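PDB 2CX0: hypothetical protein APE0525 from Aeropyrum pernix, which is of uncharacterised function but carries a PUA domain, and probably binds RNA, perhaps as a factor in translation initiation. Local coordinates for residues E28-K31 and R36-F39. Sequence-based numbering, arbitrary orientation.
Sequences ERLK and RIPF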
loop_
_atom_site.group_PDB
_atom_site.type_symbol
_atom_site.label_atom_id
_atom_site.label_comp_id
_atom_site.label_asym_id
_atom_site.label_seq_id
_atom_site.Cartn_x
_atom_site.Cartn_y
_atom_site.Cartn_z
ATOM N N GLU A 28 9.923 12.254 -8.141
ATOM C CA GLU A 28 10.183 13.225 -7.107
ATOM C C GLU A 28 9.240 13.114 -5.908
ATOM O O GLU A 28 9.653 13.408 -4.808
ATOM C CB GLU A 28 10.093 14.640 -7.661
ATOM C CG GLU A 28 11.281 14.976 -8.513
ATOM C CD GLU A 28 10.984 16.055 -9.545
ATOM O OE1 GLU A 28 9.970 16.800 -9.372
ATOM O OE2 GLU A 28 11.787 16.163 -10.516
ATOM N N ARG A 29 7.987 12.720 -6.149
ATOM C CA ARG A 29 6.989 12.607 -5.089
ATOM C C ARG A 29 7.224 11.375 -4.226
ATOM O O ARG A 29 6.794 11.321 -3.055
ATOM C CB ARG A 29 5.594 12.574 -5.706
ATOM C CG ARG A 29 5.116 14.003 -6.182
ATOM C CD ARG A 29 3.752 13.851 -6.861
ATOM N NE ARG A 29 2.690 13.631 -5.897
ATOM C CZ ARG A 29 1.425 13.412 -6.229
ATOM N NH1 ARG A 29 1.109 13.363 -7.507
ATOM N NH2 ARG A 29 0.459 13.334 -5.284
ATOM N N LEU A 30 7.921 10.403 -4.801
ATOM C CA LEU A 30 8.235 9.165 -4.103
ATOM C C LEU A 30 9.553 9.255 -3.321
ATOM O O LEU A 30 9.702 8.666 -2.243
ATOM C CB LEU A 30 8.347 7.992 -5.127
ATOM C CG LEU A 30 7.114 7.535 -5.955
ATOM C CD1 LEU A 30 7.539 6.488 -7.031
ATOM C CD2 LEU A 30 6.087 6.896 -5.017
ATOM N N LYS A 31 10.517 10.004 -3.832
ATOM C CA LYS A 31 11.814 9.954 -3.171
ATOM C C LYS A 31 11.885 10.250 -1.679
ATOM O O LYS A 31 12.592 9.559 -0.934
ATOM C CB LYS A 31 12.801 10.815 -3.932
ATOM C CG LYS A 31 13.235 10.128 -5.243
ATOM C CD LYS A 31 14.103 11.083 -6.051
ATOM C CE LYS A 31 14.340 10.604 -7.481
ATOM N NZ LYS A 31 15.096 11.634 -8.312
ATOM N N ARG A 36 13.838 3.657 -1.631
ATOM C CA ARG A 36 14.256 3.792 -3.033
ATOM C C ARG A 36 13.075 3.559 -3.970
ATOM O O ARG A 36 12.062 3.011 -3.550
ATOM C CB ARG A 36 15.329 2.757 -3.369
ATOM C CG ARG A 36 14.766 1.345 -3.499
ATOM C CD ARG A 36 15.875 0.265 -3.703
ATOM N NE ARG A 36 16.650 0.084 -2.488
ATOM C CZ ARG A 36 16.403 -0.848 -1.582
ATOM N NH1 ARG A 36 15.410 -1.703 -1.762
ATOM N NH2 ARG A 36 17.141 -0.882 -0.482
ATOM N N ILE A 37 13.221 3.987 -5.221
ATOM C CA ILE A 37 12.216 3.722 -6.234
ATOM C C ILE A 37 12.429 2.238 -6.565
ATOM O O ILE A 37 13.503 1.797 -6.964
ATOM C CB ILE A 37 12.402 4.597 -7.494
ATOM C CG1 ILE A 37 11.791 6.010 -7.252
ATOM C CG2 ILE A 37 11.581 4.012 -8.643
ATOM C CD1 ILE A 37 12.520 6.879 -6.332
ATOM N N PRO A 38 11.381 1.449 -6.420
ATOM C CA PRO A 38 11.415 0.015 -6.663
ATOM C C PRO A 38 11.502 -0.449 -8.115
ATOM O O PRO A 38 11.892 -1.573 -8.376
ATOM C CB PRO A 38 10.150 -0.446 -5.960
ATOM C CG PRO A 38 9.215 0.673 -6.228
ATOM C CD PRO A 38 10.047 1.905 -6.011
ATOM N N PHE A 39 11.131 0.406 -9.054
ATOM C CA PHE A 39 11.155 0.045 -10.473
ATOM C C PHE A 39 12.121 0.884 -11.265
ATOM O O PHE A 39 12.522 1.978 -10.828
ATOM C CB PHE A 39 9.766 0.194 -11.102
ATOM C CG PHE A 39 9.127 1.507 -10.814
ATOM C CD1 PHE A 39 9.393 2.613 -11.609
ATOM C CD2 PHE A 39 8.266 1.651 -9.709
ATOM C CE1 PHE A 39 8.822 3.850 -11.337
ATOM C CE2 PHE A 39 7.690 2.900 -9.429
ATOM C CZ PHE A 39 7.964 3.986 -10.228
#
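Arg29 NH2 is gripped twice, by a salt bridge to Glu70 OE1 and a hydrogen bond to Gly74 O, which probably helps to hold this part of helix 20-30 just where the next residue, Leu30, meets Ile37 and Phe39. A long arginine suits this place because its terminal nitrogen can serve a carboxylate and a backbone carbonyl together. The contact itself is apolar. One methyl of Leu30, CD1, meets both neighbours: it lies 4.1 Å from Phe39 CZ, approaching the ring obliquely, and 4.3 Å from Ile37 CG1. Leucine suits this buried place because its apolar side chain can also pack on Ile76. In the pre-PUA domain, which precedes the PUA domain in the chain, the loop leading from helix 20-30 toward strand 45-51 here folds back against Leu30 and Lys31. The two branches of Ile37 serve separate partners. With CG1 anti to the carbonyl carbon (chi1 -81°), CD1 reaches Lys31 CG at 3.5 Å, whereas CG2 sits 3.8 Å above the centre of the Phe39 ring. Lys31 suits the exposed margin: its CG methylene packs against that isoleucine methyl, while the extended chain leads on to the ammonium group. Phe39 offers a flat apolar ring that takes CG2 on one face and fills a buried place beside Leu27 and, on helix 80-86, Phe86.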